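Local atomic coordinates of alpha-L-rhamnosidase (Aspergillus terreus, PDB entry 6GSZ), a protein that probably hydrolyses terminal non-reducing alpha-L-rhamnose residues of alpha-L-rhamnosides, as a calcium-binding, N-glycosylated glycoside hydrolase. Residues K327-R341 with W389-V403. Residues are numbered along the deposited sequence; the frame is centred on the assembly and turned at random.
Sequences KTVLDFGQNLVGWLR and WEPSFTYHGFRYVQV. With CA (calcium ion), chain B.
Arg399, at a corner of its segment, reaches across to Asp331, just before the corner at 333-334. They form a salt bridge whose hydrogen bond from Arg399 NE to Asp331 OD1, on the syn side of the carboxylate, is 2.8 Å long; chi1 of 172° and a chain extended as far as NE carry the group there. A weak hydrogen bond runs from Arg399 NH2 to Asp331 OD2, which a water also meets as donor. From the opposite face of the carboxylate, Gly333 N reaches Asp331 OD1, closing an Asx turn, and Gly333 CA lies against one face of the guanidinium while Tyr400 OH lies over the other. The backbones pair twice as antiparallel strands, 328-332 with 400-403 and 335-337 with 396-398, separated by corners at 333-334 and at 399; Arg399 and Tyr400 form a classic beta bulge facing Thr357. Phe398 lies between the sheet holding 328-332 and 400-404 and the one holding 339-344 and 417-424, in the beta sandwich expected of a concanavalin-like domain. Its ring takes Leu336 CD1 over one face in a CH-pi contact, 4.0 Å from the centroid. Phe332 CD2 meets the edge of the Phe398 ring, and Leu340 CD2 comes obliquely to within 4.0 Å of Phe398 CE2. Val401 CG2 touches the edge of the Phe332 ring, and Leu330 CG packs on Val403 CG2 at 3.7 Å. Further along, Trp339 CG sits between its own N and carbonyl carbon (chi1 53°), directing the indole alongside 389-395: Trp339 NE1 donates in its ring plane to Glu390 OE1 at 2.9 Å, entering from above the carboxylate, and Trp339 CB rests on Pro391 CG. Arg311 engages Glu390 OE2 in a salt bridge. Ser392 OG binds calcium at 2.4 Å together with Glu158 and two waters, one donating to Glu390 O.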
ATOM      1  N   LYS A 327     -28.905  21.004  -7.567  1.00 26.19           N
ATOM      2  CA  LYS A 327     -28.304  20.491  -6.321  1.00 24.59           C
ATOM      3  C   LYS A 327     -26.950  21.191  -6.088  1.00 22.77           C
ATOM      4  O   LYS A 327     -26.244  21.585  -7.037  1.00 25.01           O
ATOM      5  CB  LYS A 327     -28.126  18.969  -6.373  1.00 23.26           C
ATOM      6  CG  LYS A 327     -29.373  18.139  -6.650  1.00 24.58           C
ATOM      7  CD  LYS A 327     -30.533  18.402  -5.712  1.00 29.85           C
ATOM      8  CE  LYS A 327     -31.842  17.819  -6.228  1.00 41.58           C
ATOM      9  NZ  LYS A 327     -32.955  18.051  -5.272  1.00 53.20           N
ATOM     10  N   THR A 328     -26.538  21.286  -4.824  1.00 22.03           N
ATOM     11  CA  THR A 328     -25.256  21.882  -4.468  1.00 21.61           C
ATOM     12  C   THR A 328     -24.177  20.802  -4.496  1.00 20.97           C
ATOM     13  O   THR A 328     -24.334  19.786  -3.822  1.00 19.41           O
ATOM     14  CB  THR A 328     -25.309  22.512  -3.074  1.00 21.37           C
ATOM     15  OG1 THR A 328     -26.286  23.553  -3.122  1.00 25.77           O
ATOM     16  CG2 THR A 328     -23.988  23.080  -2.631  1.00 23.92           C
ATOM     17  N   VAL A 329     -23.098  21.055  -5.257  1.00 20.37           N
ATOM     18  CA  VAL A 329     -22.006  20.089  -5.428  1.00 19.90           C
ATOM     19  C   VAL A 329     -20.655  20.748  -5.128  1.00 20.12           C
ATOM     20  O   VAL A 329     -20.312  21.817  -5.641  1.00 21.19           O
ATOM     21  CB  VAL A 329     -22.008  19.464  -6.831  1.00 19.50           C
ATOM     22  CG1 VAL A 329     -20.965  18.361  -6.946  1.00 20.30           C
ATOM     23  CG2 VAL A 329     -23.377  18.933  -7.222  1.00 22.99           C
ATOM     24  N   LEU A 330     -19.894  20.066  -4.269  1.00 18.40           N
ATOM     25  CA  LEU A 330     -18.497  20.363  -4.009  1.00 17.72           C
ATOM     26  C   LEU A 330     -17.626  19.629  -5.033  1.00 17.72           C
ATOM     27  O   LEU A 330     -17.880  18.472  -5.363  1.00 17.96           O
ATOM     28  CB  LEU A 330     -18.135  19.864  -2.611  1.00 19.23           C
ATOM     29  CG  LEU A 330     -19.034  20.283  -1.455  1.00 18.13           C
ATOM     30  CD1 LEU A 330     -18.450  19.799  -0.148  1.00 18.18           C
ATOM     31  CD2 LEU A 330     -19.238  21.798  -1.436  1.00 19.35           C
ATOM     32  N   ASP A 331     -16.590  20.327  -5.493  1.00 16.86           N
ATOM     33  CA  ASP A 331     -15.536  19.778  -6.341  1.00 18.36           C
ATOM     34  C   ASP A 331     -14.212  20.006  -5.608  1.00 16.80           C
ATOM     35  O   ASP A 331     -13.799  21.156  -5.397  1.00 18.45           O
ATOM     36  CB  ASP A 331     -15.602  20.410  -7.744  1.00 19.05           C
ATOM     37  CG  ASP A 331     -14.503  19.951  -8.690  1.00 20.07           C
ATOM     38  OD1 ASP A 331     -13.779  19.007  -8.311  1.00 19.02           O
ATOM     39  OD2 ASP A 331     -14.413  20.508  -9.827  1.00 22.80           O
ATOM     40  N   PHE A 332     -13.525  18.900  -5.272  1.00 16.59           N
ATOM     41  CA  PHE A 332     -12.199  18.990  -4.630  1.00 16.68           C
ATOM     42  C   PHE A 332     -11.035  18.997  -5.641  1.00 16.82           C
ATOM     43  O   PHE A 332      -9.878  19.103  -5.217  1.00 19.25           O
ATOM     44  CB  PHE A 332     -12.064  17.869  -3.603  1.00 16.04           C
ATOM     45  CG  PHE A 332     -12.885  18.235  -2.401  1.00 15.69           C
ATOM     46  CD1 PHE A 332     -12.410  19.125  -1.461  1.00 18.18           C
ATOM     47  CD2 PHE A 332     -14.174  17.755  -2.284  1.00 16.64           C
ATOM     48  CE1 PHE A 332     -13.210  19.489  -0.390  1.00 17.11           C
ATOM     49  CE2 PHE A 332     -14.990  18.127  -1.224  1.00 16.93           C
ATOM     50  CZ  PHE A 332     -14.492  18.987  -0.279  1.00 17.15           C
ATOM     51  N   GLY A 333     -11.327  18.864  -6.941  1.00 17.01           N
ATOM     52  CA  GLY A 333     -10.292  18.966  -7.990  1.00 17.30           C
ATOM     53  C   GLY A 333      -9.421  17.730  -8.158  1.00 18.34           C
ATOM     54  O   GLY A 333      -8.573  17.676  -9.065  1.00 20.30           O
ATOM     55  N   GLN A 334      -9.635  16.733  -7.321  1.00 16.82           N
ATOM     56  CA  GLN A 334      -8.821  15.525  -7.234  1.00 14.49           C
ATOM     57  C   GLN A 334      -9.749  14.424  -6.745  1.00 14.73           C
ATOM     58  O   GLN A 334     -10.498  14.665  -5.805  1.00 15.28           O
ATOM     59  CB  GLN A 334      -7.661  15.723  -6.261  1.00 15.44           C
ATOM     60  CG  GLN A 334      -6.877  14.444  -5.984  1.00 15.82           C
ATOM     61  CD  GLN A 334      -6.146  13.884  -7.188  1.00 14.07           C
ATOM     62  OE1 GLN A 334      -5.410  14.620  -7.882  1.00 15.91           O
ATOM     63  NE2 GLN A 334      -6.336  12.575  -7.434  1.00 13.30           N
ATOM     64  N   ASN A 335      -9.656  13.250  -7.370  1.00 13.17           N
ATOM     65  CA  ASN A 335     -10.321  12.055  -6.895  1.00 14.13           C
ATOM     66  C   ASN A 335      -9.445  11.484  -5.777  1.00 13.03           C
ATOM     67  O   ASN A 335      -8.352  10.960  -6.046  1.00 13.25           O
ATOM     68  CB  ASN A 335     -10.513  11.064  -8.042  1.00 13.27           C
ATOM     69  CG  ASN A 335     -11.367   9.867  -7.692  1.00 14.46           C
ATOM     70  OD1 ASN A 335     -12.170   9.935  -6.750  1.00 14.14           O
ATOM     71  ND2 ASN A 335     -11.276   8.800  -8.469  1.00 13.69           N
ATOM     72  N   LEU A 336      -9.895  11.651  -4.540  1.00 13.02           N
ATOM     73  CA  LEU A 336      -9.142  11.345  -3.357  1.00 12.83           C
ATOM     74  C   LEU A 336      -9.874  10.317  -2.511  1.00 12.78           C
ATOM     75  O   LEU A 336     -11.024   9.963  -2.766  1.00 13.23           O
ATOM     76  CB  LEU A 336      -8.796  12.617  -2.582  1.00 15.98           C
ATOM     77  CG  LEU A 336      -9.949  13.546  -2.215  1.00 18.79           C
ATOM     78  CD1 LEU A 336     -10.574  13.082  -0.953  1.00 20.20           C
ATOM     79  CD2 LEU A 336      -9.455  14.975  -2.042  1.00 20.56           C
ATOM     80  N   VAL A 337      -9.173   9.851  -1.490  1.00 11.00           N
ATOM     81  CA  VAL A 337      -9.668   8.814  -0.588  1.00 11.19           C
ATOM     82  C   VAL A 337      -9.507   9.294   0.843  1.00 10.73           C
ATOM     83  O   VAL A 337      -8.433   9.706   1.247  1.00 12.17           O
ATOM     84  CB  VAL A 337      -8.963   7.462  -0.815  1.00 11.57           C
ATOM     85  CG1 VAL A 337      -9.447   6.428   0.177  1.00 12.12           C
ATOM     86  CG2 VAL A 337      -9.231   6.983  -2.226  1.00 12.05           C
ATOM     87  N   GLY A 338     -10.634   9.286   1.576  1.00 10.96           N
ATOM     88  CA  GLY A 338     -10.720   9.727   2.949  1.00 12.46           C
ATOM     89  C   GLY A 338     -12.140  10.188   3.242  1.00 11.71           C
ATOM     90  O   GLY A 338     -13.054   9.430   3.079  1.00 12.23           O
ATOM     91  N   TRP A 339     -12.282  11.439   3.674  1.00 11.11           N
ATOM     92  CA  TRP A 339     -13.588  11.911   4.135  1.00 11.02           C
ATOM     93  C   TRP A 339     -13.548  13.433   4.252  1.00 12.82           C
ATOM     94  O   TRP A 339     -12.521  14.056   4.000  1.00 13.91           O
ATOM     95  CB  TRP A 339     -13.977  11.257   5.448  1.00 11.79           C
ATOM     96  CG  TRP A 339     -12.985  11.343   6.554  1.00 12.37           C
ATOM     97  CD1 TRP A 339     -12.600  12.427   7.279  1.00 12.54           C
ATOM     98  CD2 TRP A 339     -12.215  10.239   7.055  1.00 11.89           C
ATOM     99  NE1 TRP A 339     -11.674  12.090   8.219  1.00 12.92           N
ATOM    100  CE2 TRP A 339     -11.418  10.748   8.103  1.00 12.23           C
ATOM    101  CE3 TRP A 339     -12.128   8.885   6.727  1.00 11.99           C
ATOM    102  CZ2 TRP A 339     -10.621   9.929   8.877  1.00 12.66           C
ATOM    103  CZ3 TRP A 339     -11.318   8.077   7.491  1.00 12.08           C
ATOM    104  CH2 TRP A 339     -10.595   8.597   8.549  1.00 13.04           C
ATOM    105  N   LEU A 340     -14.675  14.016   4.653  1.00 13.26           N
ATOM    106  CA  LEU A 340     -14.751  15.466   4.880  1.00 13.81           C
ATOM    107  C   LEU A 340     -14.525  15.833   6.349  1.00 13.39           C
ATOM    108  O   LEU A 340     -14.775  15.045   7.234  1.00 14.16           O
ATOM    109  CB  LEU A 340     -16.145  15.977   4.500  1.00 14.91           C
ATOM    110  CG  LEU A 340     -16.535  15.780   3.045  1.00 16.09           C
ATOM    111  CD1 LEU A 340     -17.956  16.263   2.823  1.00 16.98           C
ATOM    112  CD2 LEU A 340     -15.538  16.489   2.116  1.00 16.66           C
ATOM    113  N   ARG A 341     -14.046  17.049   6.548  1.00 14.51           N
ATOM    114  CA  ARG A 341     -14.074  17.742   7.841  1.00 15.47           C
ATOM    115  C   ARG A 341     -14.920  18.996   7.653  1.00 16.47           C
ATOM    116  O   ARG A 341     -14.700  19.762   6.707  1.00 16.51           O
ATOM    117  CB  ARG A 341     -12.665  18.158   8.295  1.00 17.16           C
ATOM    118  CG  ARG A 341     -12.656  18.923   9.627  1.00 19.33           C
ATOM    119  CD  ARG A 341     -11.304  19.464  10.031  1.00 24.36           C
ATOM    120  NE  ARG A 341     -10.941  20.625   9.234  1.00 38.13           N
ATOM    121  CZ  ARG A 341      -9.698  21.116   9.093  1.00 47.32           C
ATOM    122  NH1 ARG A 341      -9.491  22.203   8.361  1.00 42.40           N
ATOM    123  NH2 ARG A 341      -8.673  20.516   9.682  1.00 51.51           N
ATOM    124  N   TRP A 389     -16.736  18.291  12.729  1.00 15.90           N
ATOM    125  CA  TRP A 389     -16.990  16.852  12.597  1.00 13.76           C
ATOM    126  C   TRP A 389     -16.167  16.286  11.456  1.00 13.76           C
ATOM    127  O   TRP A 389     -16.034  16.885  10.392  1.00 14.74           O
ATOM    128  CB  TRP A 389     -18.485  16.595  12.409  1.00 16.10           C
ATOM    129  CG  TRP A 389     -18.877  15.186  12.066  1.00 15.26           C
ATOM    130  CD1 TRP A 389     -19.124  14.170  12.940  1.00 16.99           C
ATOM    131  CD2 TRP A 389     -19.053  14.630  10.756  1.00 15.77           C
ATOM    132  NE1 TRP A 389     -19.480  13.029  12.268  1.00 16.34           N
ATOM    133  CE2 TRP A 389     -19.421  13.280  10.922  1.00 16.80           C
ATOM    134  CE3 TRP A 389     -18.875  15.126   9.456  1.00 17.67           C
ATOM    135  CZ2 TRP A 389     -19.683  12.454   9.834  1.00 17.84           C
ATOM    136  CZ3 TRP A 389     -19.131  14.304   8.381  1.00 19.18           C
ATOM    137  CH2 TRP A 389     -19.529  12.985   8.574  1.00 18.34           C
ATOM    138  N   GLU A 390     -15.747  15.047  11.709  1.00 13.77           N
ATOM    139  CA  GLU A 390     -15.269  14.114  10.709  1.00 12.48           C
ATOM    140  C   GLU A 390     -15.869  12.764  11.079  1.00 13.53           C
ATOM    141  O   GLU A 390     -16.035  12.481  12.281  1.00 13.69           O
ATOM    142  CB  GLU A 390     -13.739  13.945  10.703  1.00 14.57           C
ATOM    143  CG  GLU A 390     -12.978  15.168  10.262  1.00 14.78           C
ATOM    144  CD  GLU A 390     -11.453  15.069  10.341  1.00 15.58           C
ATOM    145  OE1 GLU A 390     -10.869  13.944  10.246  1.00 15.76           O
ATOM    146  OE2 GLU A 390     -10.853  16.147  10.467  1.00 17.73           O
ATOM    147  N   PRO A 391     -16.177  11.897  10.098  1.00 12.11           N
ATOM    148  CA  PRO A 391     -16.634  10.551  10.436  1.00 13.25           C
ATOM    149  C   PRO A 391     -15.508   9.760  11.094  1.00 13.04           C
ATOM    150  O   PRO A 391     -14.310  10.092  10.920  1.00 13.76           O
ATOM    151  CB  PRO A 391     -17.072   9.952   9.103  1.00 13.88           C
ATOM    152  CG  PRO A 391     -16.212  10.712   8.087  1.00 14.60           C
ATOM    153  CD  PRO A 391     -16.023  12.111   8.649  1.00 13.18           C
ATOM    154  N   SER A 392     -15.883   8.667  11.747  1.00 12.16           N
ATOM    155  CA  SER A 392     -14.951   7.867  12.539  1.00 12.08           C
ATOM    156  C   SER A 392     -14.620   6.513  11.934  1.00 12.20           C
ATOM    157  O   SER A 392     -13.444   6.093  11.983  1.00 13.12           O
ATOM    158  CB  SER A 392     -15.515   7.645  13.936  1.00 13.24           C
ATOM    159  OG  SER A 392     -15.543   8.853  14.674  1.00 16.13           O
ATOM    160  N   PHE A 393     -15.584   5.826  11.340  1.00 10.94           N
ATOM    161  CA  PHE A 393     -15.356   4.410  10.951  1.00 10.44           C
ATOM    162  C   PHE A 393     -15.803   4.122   9.517  1.00 10.32           C
ATOM    163  O   PHE A 393     -16.167   2.967   9.178  1.00 12.60           O
ATOM    164  CB  PHE A 393     -16.042   3.463  11.933  1.00 10.07           C
ATOM    165  CG  PHE A 393     -15.667   3.730  13.372  1.00 10.49           C
ATOM    166  CD1 PHE A 393     -14.357   3.602  13.808  1.00 11.67           C
ATOM    167  CD2 PHE A 393     -16.629   4.164  14.296  1.00 11.17           C
ATOM    168  CE1 PHE A 393     -14.021   3.856  15.131  1.00 11.64           C
ATOM    169  CE2 PHE A 393     -16.280   4.440  15.613  1.00 12.64           C
ATOM    170  CZ  PHE A 393     -14.981   4.267  16.034  1.00 11.99           C
ATOM    171  N   THR A 394     -15.723   5.140   8.663  1.00 10.56           N
ATOM    172  CA  THR A 394     -16.022   4.958   7.245  1.00 10.78           C
ATOM    173  C   THR A 394     -14.891   5.595   6.434  1.00 11.38           C
ATOM    174  O   THR A 394     -14.105   6.368   6.952  1.00 13.14           O
ATOM    175  CB  THR A 394     -17.388   5.569   6.876  1.00 12.03           C
ATOM    176  OG1 THR A 394     -17.751   5.208   5.543  1.00 11.86           O
ATOM    177  CG2 THR A 394     -17.375   7.074   6.948  1.00 13.11           C
ATOM    178  N   TYR A 395     -14.908   5.354   5.115  1.00 10.57           N
ATOM    179  CA  TYR A 395     -14.093   6.172   4.231  1.00 10.84           C
ATOM    180  C   TYR A 395     -14.731   6.136   2.849  1.00 11.60           C
ATOM    181  O   TYR A 395     -15.495   5.216   2.563  1.00 10.72           O
ATOM    182  CB  TYR A 395     -12.613   5.731   4.209  1.00 11.92           C
ATOM    183  CG  TYR A 395     -12.260   4.449   3.495  1.00 10.83           C
ATOM    184  CD1 TYR A 395     -12.363   3.176   4.030  1.00 11.28           C
ATOM    185  CD2 TYR A 395     -11.671   4.535   2.242  1.00 11.47           C
ATOM    186  CE1 TYR A 395     -11.857   2.059   3.381  1.00 11.88           C
ATOM    187  CE2 TYR A 395     -11.208   3.423   1.563  1.00 10.97           C
ATOM    188  CZ  TYR A 395     -11.268   2.181   2.139  1.00 11.91           C
ATOM    189  OH  TYR A 395     -10.734   1.075   1.525  1.00 13.09           O
ATOM    190  N   HIS A 396     -14.370   7.114   2.013  1.00 11.42           N
ATOM    191  CA  HIS A 396     -14.960   7.232   0.689  1.00 11.29           C
ATOM    192  C   HIS A 396     -13.868   7.542  -0.342  1.00 11.36           C
ATOM    193  O   HIS A 396     -12.866   8.146  -0.011  1.00 12.59           O
ATOM    194  CB  HIS A 396     -16.010   8.340   0.665  1.00 12.29           C
ATOM    195  CG  HIS A 396     -16.894   8.431   1.858  1.00 12.43           C
ATOM    196  ND1 HIS A 396     -17.732   7.417   2.273  1.00 12.83           N
ATOM    197  CD2 HIS A 396     -17.005   9.438   2.734  1.00 13.18           C
ATOM    198  CE1 HIS A 396     -18.400   7.863   3.346  1.00 12.75           C
ATOM    199  NE2 HIS A 396     -17.989   9.099   3.640  1.00 12.41           N
ATOM    200  N   GLY A 397     -14.175   7.206  -1.585  1.00 10.80           N
ATOM    201  CA  GLY A 397     -13.333   7.561  -2.722  1.00 12.41           C
ATOM    202  C   GLY A 397     -14.125   8.526  -3.593  1.00 13.26           C
ATOM    203  O   GLY A 397     -15.182   8.172  -4.055  1.00 13.37           O
ATOM    204  N   PHE A 398     -13.653   9.773  -3.759  1.00 12.21           N
ATOM    205  CA  PHE A 398     -14.484  10.805  -4.359  1.00 12.92           C
ATOM    206  C   PHE A 398     -13.687  12.027  -4.810  1.00 13.65           C
ATOM    207  O   PHE A 398     -12.647  12.344  -4.239  1.00 13.18           O
ATOM    208  CB  PHE A 398     -15.535  11.253  -3.337  1.00 13.15           C
ATOM    209  CG  PHE A 398     -15.004  11.988  -2.128  1.00 12.95           C
ATOM    210  CD1 PHE A 398     -14.441  11.294  -1.075  1.00 12.70           C
ATOM    211  CD2 PHE A 398     -15.056  13.368  -2.012  1.00 12.75           C
ATOM    212  CE1 PHE A 398     -13.917  11.940   0.026  1.00 13.03           C
ATOM    213  CE2 PHE A 398     -14.563  14.023  -0.887  1.00 13.94           C
ATOM    214  CZ  PHE A 398     -14.000  13.305   0.145  1.00 13.73           C
ATOM    215  N   ARG A 399     -14.269  12.748  -5.790  1.00 15.08           N
ATOM    216  CA  ARG A 399     -13.877  14.110  -6.131  1.00 14.27           C
ATOM    217  C   ARG A 399     -15.026  15.111  -5.846  1.00 13.70           C
ATOM    218  O   ARG A 399     -14.771  16.267  -5.531  1.00 15.35           O
ATOM    219  CB  ARG A 399     -13.475  14.171  -7.613  1.00 15.90           C
ATOM    220  CG  ARG A 399     -13.244  15.584  -8.127  1.00 16.66           C
ATOM    221  CD  ARG A 399     -12.592  15.639  -9.490  1.00 18.37           C
ATOM    222  NE  ARG A 399     -12.605  17.022  -9.936  1.00 17.87           N
ATOM    223  CZ  ARG A 399     -11.943  17.483 -10.999  1.00 17.96           C
ATOM    224  NH1 ARG A 399     -11.217  16.634 -11.720  1.00 18.10           N
ATOM    225  NH2 ARG A 399     -12.007  18.777 -11.301  1.00 20.61           N
ATOM    226  N   TYR A 400     -16.269  14.624  -5.983  1.00 14.50           N
ATOM    227  CA  TYR A 400     -17.473  15.441  -5.862  1.00 16.11           C
ATOM    228  C   TYR A 400     -18.301  15.014  -4.651  1.00 15.63           C
ATOM    229  O   TYR A 400     -18.370  13.848  -4.311  1.00 14.85           O
ATOM    230  CB  TYR A 400     -18.298  15.318  -7.145  1.00 17.50           C
ATOM    231  CG  TYR A 400     -17.542  15.703  -8.399  1.00 16.82           C
ATOM    232  CD1 TYR A 400     -17.434  17.034  -8.767  1.00 17.14           C
ATOM    233  CD2 TYR A 400     -16.926  14.744  -9.197  1.00 17.45           C
ATOM    234  CE1 TYR A 400     -16.728  17.396  -9.900  1.00 18.83           C
ATOM    235  CE2 TYR A 400     -16.204  15.104 -10.324  1.00 20.98           C
ATOM    236  CZ  TYR A 400     -16.100  16.435 -10.668  1.00 18.67           C
ATOM    237  OH  TYR A 400     -15.448  16.842 -11.803  1.00 22.91           O
ATOM    238  N   VAL A 401     -19.010  15.990  -4.091  1.00 15.97           N
ATOM    239  CA  VAL A 401     -19.940  15.722  -2.997  1.00 15.60           C
ATOM    240  C   VAL A 401     -21.205  16.542  -3.236  1.00 15.33           C
ATOM    241  O   VAL A 401     -21.141  17.765  -3.279  1.00 18.22           O
ATOM    242  CB  VAL A 401     -19.337  16.062  -1.630  1.00 15.65           C
ATOM    243  CG1 VAL A 401     -20.288  15.576  -0.545  1.00 16.73           C
ATOM    244  CG2 VAL A 401     -17.964  15.460  -1.477  1.00 16.57           C
ATOM    245  N   GLN A 402     -22.343  15.855  -3.337  1.00 14.86           N
ATOM    246  CA  GLN A 402     -23.639  16.546  -3.307  1.00 17.52           C
ATOM    247  C   GLN A 402     -24.007  16.782  -1.843  1.00 18.31           C
ATOM    248  O   GLN A 402     -23.975  15.839  -1.038  1.00 16.99           O
ATOM    249  CB  GLN A 402     -24.736  15.748  -3.993  1.00 17.49           C
ATOM    250  CG  GLN A 402     -26.050  16.525  -4.027  1.00 19.82           C
ATOM    251  CD  GLN A 402     -27.167  15.787  -4.722  1.00 20.55           C
ATOM    252  OE1 GLN A 402     -27.004  15.257  -5.832  1.00 22.14           O
ATOM    253  NE2 GLN A 402     -28.321  15.761  -4.066  1.00 22.36           N
ATOM    254  N   VAL A 403     -24.368  18.031  -1.530  1.00 17.14           N
ATOM    255  CA  VAL A 403     -24.641  18.427  -0.155  1.00 17.99           C
ATOM    256  C   VAL A 403     -26.081  18.901  -0.063  1.00 20.45           C
ATOM    257  O   VAL A 403     -26.439  19.826  -0.812  1.00 20.71           O
ATOM    258  CB  VAL A 403     -23.695  19.546   0.304  1.00 18.39           C
ATOM    259  CG1 VAL A 403     -23.984  19.927   1.734  1.00 20.73           C
ATOM    260  CG2 VAL A 403     -22.233  19.158   0.133  1.00 18.60           C
TER
HETATM  261 CA    CA B 946     -13.514  10.147  15.043  0.60 42.44          CA
HETATM  262  O   HOH W   1     -28.171  20.089  -2.817  1.00 30.89           O
HETATM  263  O   HOH W   2     -15.357  19.334 -12.260  1.00 31.62           O
HETATM  264  O   HOH W   3     -13.729  12.134  14.049  1.00 31.34           O
HETATM  265  O   HOH W   4     -14.479  10.981  16.597  1.00 37.36           O